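Local coordinates for protein pullulanase (Bacillus acidopullulyticus, PDB 2WAN) that hydrolyses the alpha-1,6-glucosidic linkages of pullulan and probably the branch points of starch-type polysaccharides, as a debranching enzyme of the alpha-amylase type, at residues 630-633 and 634-637; 722-725 and 726-729; 534-537 and 538-541. All blocks are in the same frame, centred on the assembly; numbering follows the deposited sequence. Where two conformers were deposited one is given.

Contact 1 of 3, residues 630-633 and 634-637. With ACT (acetate ion), chain O.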
ATOM      1  N   ASP A 630       3.818  -8.193   7.058  1.00 16.37           N
ATOM      2  CA  ASP A 630       3.577  -8.329   8.483  1.00 17.67           C
ATOM      3  C   ASP A 630       2.615  -7.266   8.983  1.00 15.49           C
ATOM      4  O   ASP A 630       1.686  -7.556   9.738  1.00 17.46           O
ATOM      5  CB  ASP A 630       4.904  -8.276   9.251  1.00 18.37           C
ATOM      6  CG  ASP A 630       5.737  -9.547   9.061  1.00 25.21           C
ATOM      7  OD1 ASP A 630       5.249 -10.506   8.427  1.00 31.91           O
ATOM      8  OD2 ASP A 630       6.886  -9.583   9.554  1.00 34.60           O
ATOM      9  N   THR A 631       2.827  -6.041   8.517  1.00 15.36           N
ATOM     10  CA  THR A 631       1.951  -4.922   8.861  1.00 14.53           C
ATOM     11  C   THR A 631       0.521  -5.099   8.335  1.00 13.34           C
ATOM     12  O   THR A 631      -0.443  -4.890   9.074  1.00 14.90           O
ATOM     13  CB  THR A 631       2.569  -3.594   8.394  1.00 13.82           C
ATOM     14  OG1 THR A 631       3.797  -3.380   9.112  1.00 17.00           O
ATOM     15  CG2 THR A 631       1.628  -2.397   8.650  1.00 15.98           C
ATOM     16  N   MET A 632       0.379  -5.505   7.073  1.00 13.28           N
ATOM     17  CA  MET A 632      -0.961  -5.701   6.500  1.00 14.75           C
ATOM     18  C   MET A 632      -1.727  -6.843   7.176  1.00 14.44           C
ATOM     19  O   MET A 632      -2.939  -6.785   7.336  1.00 14.54           O
ATOM     20  CB  MET A 632      -0.894  -5.941   4.989  1.00 13.59           C
ATOM     21  CG  MET A 632      -0.432  -4.744   4.150  1.00 13.03           C
ATOM     22  SD  MET A 632      -1.213  -3.171   4.593  1.00 14.82           S
ATOM     23  CE  MET A 632      -2.943  -3.567   4.582  1.00 14.07           C
ATOM     24  N   ALA A 633      -1.005  -7.897   7.546  1.00 14.25           N
ATOM     25  CA  ALA A 633      -1.610  -8.984   8.293  1.00 12.62           C
ATOM     26  C   ALA A 633      -2.165  -8.456   9.616  1.00 13.71           C
ATOM     27  O   ALA A 633      -3.261  -8.829  10.025  1.00 14.70           O
ATOM     28  CB  ALA A 633      -0.578 -10.106   8.524  1.00 15.24           C
ATOM     29  N   LYS A 634      -1.408  -7.584  10.286  1.00 12.66           N
ATOM     30  CA  LYS A 634      -1.865  -7.043  11.576  1.00 14.88           C
ATOM     31  C   LYS A 634      -3.049  -6.096  11.422  1.00 13.71           C
ATOM     32  O   LYS A 634      -3.982  -6.124  12.235  1.00 14.94           O
ATOM     33  CB  LYS A 634      -0.741  -6.351  12.334  1.00 14.76           C
ATOM     34  CG  LYS A 634       0.292  -7.290  12.916  1.00 20.36           C
ATOM     35  CD  LYS A 634       1.335  -6.491  13.686  1.00 27.08           C
ATOM     36  CE  LYS A 634       2.261  -7.398  14.472  1.00 32.75           C
ATOM     37  NZ  LYS A 634       3.271  -6.558  15.173  1.00 35.37           N
ATOM     38  N   ILE A 635      -2.997  -5.240  10.399  1.00 12.41           N
ATOM     39  CA  ILE A 635      -4.126  -4.367  10.088  1.00 14.08           C
ATOM     40  C   ILE A 635      -5.380  -5.208   9.858  1.00 12.28           C
ATOM     41  O   ILE A 635      -6.436  -4.956  10.463  1.00 13.81           O
ATOM     42  CB  ILE A 635      -3.833  -3.466   8.864  1.00 13.03           C
ATOM     43  CG1 ILE A 635      -2.803  -2.391   9.240  1.00 12.49           C
ATOM     44  CG2 ILE A 635      -5.153  -2.839   8.296  1.00 13.88           C
ATOM     45  CD1 ILE A 635      -2.259  -1.599   8.051  1.00 11.60           C
ATOM     46  N   SER A 636      -5.271  -6.207   8.985  1.00 12.54           N
ATOM     47  CA  SER A 636      -6.404  -7.082   8.672  1.00 12.17           C
ATOM     48  C   SER A 636      -6.932  -7.781   9.931  1.00 13.27           C
ATOM     49  O   SER A 636      -8.133  -7.756  10.211  1.00 12.71           O
ATOM     50  CB  SER A 636      -5.997  -8.108   7.597  1.00 11.36           C
ATOM     51  OG  SER A 636      -7.070  -8.995   7.330  1.00 14.43           O
ATOM     52  N   ASN A 637      -6.035  -8.382  10.710  1.00 13.00           N
ATOM     53  CA  ASN A 637      -6.450  -9.088  11.925  1.00 13.61           C
ATOM     54  C   ASN A 637      -7.142  -8.183  12.952  1.00 13.63           C
ATOM     55  O   ASN A 637      -8.163  -8.563  13.523  1.00 15.67           O
ATOM     56  CB  ASN A 637      -5.263  -9.842  12.541  1.00 13.53           C
ATOM     57  CG  ASN A 637      -4.811 -11.026  11.687  1.00 19.40           C
ATOM     58  OD1 ASN A 637      -5.493 -11.430  10.748  1.00 22.82           O
ATOM     59  ND2 ASN A 637      -3.646 -11.575  12.005  1.00 20.15           N
TER
HETATM   60  C   ACT O1935       6.691  -5.037   7.432  1.00 30.42           C
HETATM   61  O   ACT O1935       5.465  -5.226   7.648  1.00 25.92           O
HETATM   62  OXT ACT O1935       7.355  -5.974   6.939  1.00 29.11           O
HETATM   63  CH3 ACT O1935       7.355  -3.741   7.726  1.00 29.25           C

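Contact 2 of 3, residues 722-725 and 726-729. With ACT (acetate ion), chain Q.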
ATOM      1  N   THR A 722      -3.967 -15.213  -6.795  1.00 13.63           N
ATOM      2  CA  THR A 722      -4.832 -15.229  -5.599  1.00 12.83           C
ATOM      3  C   THR A 722      -5.078 -16.621  -5.052  1.00 12.45           C
ATOM      4  O   THR A 722      -4.983 -17.604  -5.780  1.00 13.58           O
ATOM      5  CB  THR A 722      -6.228 -14.573  -5.826  1.00 12.94           C
ATOM      6  OG1 THR A 722      -7.001 -15.396  -6.709  1.00 12.02           O
ATOM      7  CG2 THR A 722      -6.100 -13.165  -6.383  1.00 12.75           C
ATOM      8  N   SER A 723      -5.393 -16.685  -3.759  1.00 11.57           N
ATOM      9  CA  SER A 723      -5.904 -17.902  -3.134  1.00 14.96           C
ATOM     10  C   SER A 723      -7.418 -17.915  -3.012  1.00 14.76           C
ATOM     11  O   SER A 723      -8.023 -18.974  -2.760  1.00 16.50           O
ATOM     12  CB  SER A 723      -5.287 -18.072  -1.744  1.00 17.63           C
ATOM     13  OG  SER A 723      -3.910 -18.386  -1.883  1.00 25.54           O
ATOM     14  N   ALA A 724      -8.032 -16.738  -3.162  1.00 14.98           N
ATOM     15  CA  ALA A 724      -9.473 -16.576  -3.060  1.00 12.02           C
ATOM     16  C   ALA A 724      -9.854 -15.358  -3.918  1.00 11.86           C
ATOM     17  O   ALA A 724      -9.046 -14.442  -4.056  1.00 12.29           O
ATOM     18  CB  ALA A 724      -9.882 -16.334  -1.593  1.00 13.48           C
ATOM     19  N   PRO A 725     -11.064 -15.351  -4.512  1.00 11.86           N
ATOM     20  CA  PRO A 725     -11.403 -14.233  -5.409  1.00 13.25           C
ATOM     21  C   PRO A 725     -11.514 -12.864  -4.710  1.00 11.53           C
ATOM     22  O   PRO A 725     -11.370 -11.823  -5.360  1.00 10.68           O
ATOM     23  CB  PRO A 725     -12.759 -14.661  -6.009  1.00 14.22           C
ATOM     24  CG  PRO A 725     -13.350 -15.611  -4.978  1.00 12.79           C
ATOM     25  CD  PRO A 725     -12.159 -16.342  -4.424  1.00 11.58           C
ATOM     26  N   SER A 726     -11.757 -12.860  -3.401  1.00 10.41           N
ATOM     27  CA  SER A 726     -11.708 -11.616  -2.616  1.00 11.97           C
ATOM     28  C   SER A 726     -10.358 -10.897  -2.647  1.00 11.93           C
ATOM     29  O   SER A 726     -10.287  -9.721  -2.284  1.00 12.52           O
ATOM     30  CB  SER A 726     -12.098 -11.895  -1.158  1.00 12.19           C
ATOM     31  OG  SER A 726     -11.210 -12.859  -0.605  1.00 13.47           O
ATOM     32  N   GLU A 727      -9.293 -11.588  -3.083  1.00 10.49           N
ATOM     33  CA  GLU A 727      -7.950 -10.994  -3.122  1.00  9.77           C
ATOM     34  C   GLU A 727      -7.624 -10.194  -4.377  1.00  9.56           C
ATOM     35  O   GLU A 727      -6.559  -9.569  -4.440  1.00 11.21           O
ATOM     36  CB  GLU A 727      -6.873 -12.084  -2.917  1.00  9.88           C
ATOM     37  CG  GLU A 727      -7.051 -12.756  -1.564  1.00 11.12           C
ATOM     38  CD  GLU A 727      -6.131 -13.950  -1.372  1.00 16.53           C
ATOM     39  OE1 GLU A 727      -5.344 -14.258  -2.297  1.00 13.90           O
ATOM     40  OE2 GLU A 727      -6.209 -14.572  -0.295  1.00 14.24           O
ATOM     41  N   THR A 728      -8.529 -10.206  -5.366  1.00 10.40           N
ATOM     42  CA  THR A 728      -8.311  -9.421  -6.578  1.00 11.40           C
ATOM     43  C   THR A 728      -9.347  -8.315  -6.721  1.00 11.02           C
ATOM     44  O   THR A 728     -10.568  -8.571  -6.692  1.00 10.43           O
ATOM     45  CB  THR A 728      -8.257 -10.293  -7.886  1.00  9.90           C
ATOM     46  OG1 THR A 728      -8.077  -9.430  -9.019  1.00 11.75           O
ATOM     47  CG2 THR A 728      -9.566 -11.128  -8.084  1.00 12.71           C
ATOM     48  N   ILE A 729      -8.844  -7.091  -6.874  1.00  9.80           N
ATOM     49  CA  ILE A 729      -9.675  -5.934  -7.239  1.00 10.69           C
ATOM     50  C   ILE A 729      -9.568  -5.746  -8.756  1.00 10.41           C
ATOM     51  O   ILE A 729      -8.552  -5.265  -9.269  1.00 10.95           O
ATOM     52  CB  ILE A 729      -9.239  -4.647  -6.500  1.00  9.32           C
ATOM     53  CG1 ILE A 729      -8.948  -4.922  -5.013  1.00 11.81           C
ATOM     54  CG2 ILE A 729     -10.308  -3.503  -6.700  1.00  9.25           C
ATOM     55  CD1 ILE A 729     -10.150  -5.482  -4.200  1.00 13.14           C
TER
HETATM   56  C   ACT Q1937      -2.527 -20.974  -3.672  1.00 44.07           C
HETATM   57  O   ACT Q1937      -3.213 -19.984  -4.001  1.00 45.15           O
HETATM   58  OXT ACT Q1937      -1.396 -20.723  -3.208  1.00 44.63           O
HETATM   59  CH3 ACT Q1937      -3.024 -22.374  -3.843  1.00 45.33           C

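Contact 3 of 3, residues 534-537 and 538-541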
ATOM      1  N   LEU A 534     -17.984  15.299   7.728  1.00  9.46           N
ATOM      2  CA  LEU A 534     -17.565  14.017   7.164  1.00  8.90           C
ATOM      3  C   LEU A 534     -18.403  12.888   7.745  1.00  9.38           C
ATOM      4  O   LEU A 534     -18.803  11.968   7.023  1.00 10.42           O
ATOM      5  CB  LEU A 534     -16.062  13.785   7.362  1.00  8.87           C
ATOM      6  CG  LEU A 534     -15.484  12.439   6.860  1.00  8.09           C
ATOM      7  CD1 LEU A 534     -15.839  12.133   5.381  1.00  8.78           C
ATOM      8  CD2 LEU A 534     -13.978  12.359   7.071  1.00 11.96           C
ATOM      9  N   LYS A 535     -18.694  12.970   9.042  1.00  9.35           N
ATOM     10  CA  LYS A 535     -19.616  11.985   9.622  1.00  9.98           C
ATOM     11  C   LYS A 535     -20.970  12.038   8.924  1.00 10.07           C
ATOM     12  O   LYS A 535     -21.580  10.995   8.711  1.00 10.56           O
ATOM     13  CB  LYS A 535     -19.785  12.181  11.144  1.00  9.74           C
ATOM     14  CG  LYS A 535     -18.552  11.826  11.945  1.00  9.70           C
ATOM     15  CD  LYS A 535     -18.744  12.147  13.446  1.00  8.25           C
ATOM     16  CE  LYS A 535     -17.513  11.682  14.224  1.00  9.61           C
ATOM     17  NZ  LYS A 535     -17.541  12.187  15.641  1.00  9.49           N
ATOM     18  N   GLN A 536     -21.450  13.246   8.574  1.00  9.37           N
ATOM     19  CA  GLN A 536     -22.738  13.369   7.886  1.00  9.67           C
ATOM     20  C   GLN A 536     -22.685  12.740   6.505  1.00  9.64           C
ATOM     21  O   GLN A 536     -23.653  12.120   6.084  1.00  9.86           O
ATOM     22  CB  GLN A 536     -23.189  14.833   7.807  1.00 10.84           C
ATOM     23  CG  GLN A 536     -23.591  15.365   9.177  1.00 11.70           C
ATOM     24  CD  GLN A 536     -23.896  16.856   9.158  1.00 15.60           C
ATOM     25  OE1 GLN A 536     -23.000  17.688   9.051  1.00 14.98           O
ATOM     26  NE2 GLN A 536     -25.166  17.190   9.286  1.00 27.55           N
ATOM     27  N   LEU A 537     -21.556  12.894   5.809  1.00  8.20           N
ATOM     28  CA  LEU A 537     -21.369  12.198   4.512  1.00  7.98           C
ATOM     29  C   LEU A 537     -21.537  10.675   4.685  1.00  9.89           C
ATOM     30  O   LEU A 537     -22.297  10.019   3.953  1.00 10.64           O
ATOM     31  CB  LEU A 537     -19.999  12.522   3.905  1.00  6.75           C
ATOM     32  CG  LEU A 537     -19.577  11.825   2.591  1.00  8.31           C
ATOM     33  CD1 LEU A 537     -18.481  12.637   1.893  1.00  7.04           C
ATOM     34  CD2 LEU A 537     -19.040  10.400   2.806  1.00 10.85           C
ATOM     35  N   ILE A 538     -20.805  10.128   5.648  1.00 10.80           N
ATOM     36  CA  ILE A 538     -20.826   8.685   5.929  1.00  9.81           C
ATOM     37  C   ILE A 538     -22.226   8.235   6.362  1.00  9.29           C
ATOM     38  O   ILE A 538     -22.742   7.229   5.866  1.00  8.41           O
ATOM     39  CB  ILE A 538     -19.748   8.346   6.980  1.00  8.31           C
ATOM     40  CG1 ILE A 538     -18.362   8.621   6.391  1.00  8.85           C
ATOM     41  CG2 ILE A 538     -19.876   6.876   7.500  1.00  9.61           C
ATOM     42  CD1 ILE A 538     -17.270   8.787   7.466  1.00  9.36           C
ATOM     43  N   GLN A 539     -22.841   8.993   7.259  1.00  8.40           N
ATOM     44  CA  GLN A 539     -24.209   8.708   7.703  1.00 11.42           C
ATOM     45  C   GLN A 539     -25.194   8.644   6.535  1.00 10.78           C
ATOM     46  O   GLN A 539     -26.051   7.729   6.460  1.00  9.78           O
ATOM     47  CB  GLN A 539     -24.642   9.773   8.720  1.00 11.15           C
ATOM     48  CG  GLN A 539     -26.013   9.593   9.314  1.00 16.40           C
ATOM     49  CD  GLN A 539     -26.319  10.684  10.331  1.00 18.07           C
ATOM     50  OE1 GLN A 539     -26.015  11.873  10.116  1.00 16.38           O
ATOM     51  NE2 GLN A 539     -26.939  10.294  11.430  1.00 19.26           N
ATOM     52  N   SER A 540     -25.074   9.613   5.628  1.00 10.21           N
ATOM     53  CA  SER A 540     -25.965   9.729   4.474  0.50 10.13           C
ATOM     54  C   SER A 540     -25.852   8.524   3.554  1.00  9.72           C
ATOM     55  O   SER A 540     -26.853   7.971   3.117  1.00 10.40           O
ATOM     56  CB  SER A 540     -25.640  10.992   3.659  0.50  6.92           C
ATOM     57  OG  SER A 540     -26.474  11.078   2.509  0.50  9.01           O
ATOM     58  N   LEU A 541     -24.612   8.152   3.247  1.00  8.82           N
ATOM     59  CA  LEU A 541     -24.348   7.023   2.356  1.00  8.98           C
ATOM     60  C   LEU A 541     -24.863   5.733   3.011  1.00  7.14           C
ATOM     61  O   LEU A 541     -25.536   4.945   2.345  1.00  9.46           O
ATOM     62  CB  LEU A 541     -22.873   6.936   1.960  1.00 10.15           C
ATOM     63  CG  LEU A 541     -22.418   8.015   0.937  1.00  7.95           C
ATOM     64  CD1 LEU A 541     -20.934   7.955   0.685  1.00 10.22           C
ATOM     65  CD2 LEU A 541     -23.195   7.871  -0.403  1.00 10.50           C
TER
HETATM   66  O   HOH W   1     -26.322  12.912   7.327  1.00 24.71           O

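Contact 1 of 3, residues 630-633 and 634-637
Ile635 reaches back along its helix and sets its terminal methyl against two side chains of the preceding turn. CD1 lies 3.9 Å from Met632 SD and 4.0 Å from Thr631 CG2, so sulfur and methyl both touch the same carbon, roughly at right angles to each other. Met632 runs alongside Ile635, both pointing the same way; bends at chi2 (-46°) and chi3 (-51°) fold its thioether back, bringing CE as well as SD against the isoleucine methyl. The Thr631 side chain meets Ile635 at a slant, by way of its methyl. This is the dense side of the turn, and it is turned inward: Phe621 of strand 618-621 touches both Met632 and Ile635, while Val603 and Leu604 of helix 597-614 close over Ile635. Residues 630-637 belong to helix 629-642, the connection between strands 618-621 and 647-650 in a right-handed beta-alpha-beta unit of the catalytic (beta/alpha)8 barrel. Regular i to i+4 bonds run through the stretch, among them Ile635 N to Thr631 O at 2.9 Å and nearly straight. Ser636 OG, on a buried residue, bonds Leu674 O.

The other side is looser. Asp630, Lys634 and Asn637 are exposed, and Lys634 stretches out beyond CG, its CG passing 3.5 Å from Asp630 O before NZ bonds Gln600 OE1. Near the helix start an acetate ion, probably from the crystallisation liquor, puts its atom O 2.9 Å from both Thr631 N and Thr631 OG1, and both donate to it. With OG1 beside its own backbone N (chi1 -64°), the threonine can grip the anion with amide and hydroxyl together while its methyl stays on the packed side. The amide of Asp630 bonds Gln664 OE1, and Gln600 NE2 also bonds Thr631 OG1.

Contact 2 of 3, residues 722-725 and 726-729
Glu727 folds its carboxylate back over the turn that precedes it and accepts the amide of Ser723. This bond is short and straight, with Ser723 N 2.8 Å from Glu727 OE1 and an N-H...O angle of 169°, although the donor approaches from well above the carboxylate plane. The chain is extended beyond CG (chi2 173°), which lets the acid span the turn. Outside the turn, Gln671 NE2 bonds the same OE1 and Gly673 N bonds OE2, so three N-H donors hold the carboxylate and probably steady its negative charge. A second polar side chain, Thr722, has OG1 placed between its backbone N and carbonyl carbon (chi1 69°), where it bonds Gly716 O.

Two backbone bonds close the turn itself. Glu727 N donates to Ala724 O at 3.0 Å and Thr728 N to Pro725 O at 3.3 Å, each spanning three residues. Thr728 CG2 also comes 3.3 Å from Pro725 O. Ala724 N, buried here, has no hydrogen-bond partner.

Apolar contact is sparse and centred on Thr722. Its CG2 rests 3.7 Å from Glu727 CB and 3.9 Å from Thr728 CB; the threonine and glutamate side chains pass in opposite directions, whereas Thr728 is met at a slant.

On the open side, Ser723 OG donates to an acetate ion, probably from the crystallisation liquor, across 2.7 Å to its atom O, and Lys672 NZ bonds the same ion.

The i to i+3 bonding marks a short 3-10 turn. It delivers the chain into strand 728-730, the seventh strand of the parallel (beta/alpha)8 barrel, which lies between strands 677-679 and 773-777.

Contact 3 of 3, residues 534-537 and 538-541
Leu537 overlaps Leu541, one turn further along the helix, through neighbouring methyls: CD2 of the first lies 3.8 Å from CD1 of the second. The two side chains run side by side and point the same way. Leu537 has CG anti to its backbone N (chi1 176°), and CD2 comes to lie beside the next residue, 3.4 Å from Ile538 N and 4.1 Å from Ile538 CG1. Leu541 takes the other common setting, with CG beside its own N (chi1 -74°), and leans back over the preceding turn, where CG lies 3.6 Å from Leu537 O.

Ile538 makes a second apolar overlap with Leu534. Its CD1 comes in at a slant, 4.1 Å from Leu534 CG, at the fork of the leucine. Beneath these side chains the i to i+4 backbone bonds continue unbroken, from Ile538 N to Leu534 O through Leu541 N to Leu537 O.

Polar groups occupy another face. One water donates to both Gln536 O and Gln539 OE1, at 3.0 Å each, joining the glutamine amide to the helix backbone. That carbonyl thereby takes two donors, since Ser540 N also bonds Gln536 O, at 153°. The amide's other end is fixed as well: Gln539 NE2 donates to Ala417 O and to a bound glycerol, probably from the crystallisation liquor. Lys535, extended beyond CG, carries NZ away from the turn to salt bridges with Glu613 and Asp415.

Helix 529-543 thus packs on several neighbours of the catalytic barrel. On helix 597-614, Tyr614 touches Leu534 and Ile538, and Trp610 touches Leu534, whereas Ile475 and Leu478 of helix 474-481 meet Leu541; inward, Leu537 and Leu541 rest on Leu488 and Val486 of strand 485-488.

In the fold
All three contacts belong to the (beta/alpha)8 barrel of the catalytic domain. Contact 3 comes first along the chain, on helix 529-543 ahead of the third strand, 547-552; contact 1 follows on helix 629-642, between the fourth and fifth strands; contact 2 leads into the seventh, 728-730. Centres of contacts 1 and 2 are 16 Å apart, with their nearest atoms about 9 Å apart, while contact 3 lies 27 and 29 Å from them, centre to centre. None touches another. Helix 597-614 nevertheless packs against both 529-543 and 629-642, so contacts 1 and 3 flank a common helix. Together they sample two outer helices and one strand entry of the barrel.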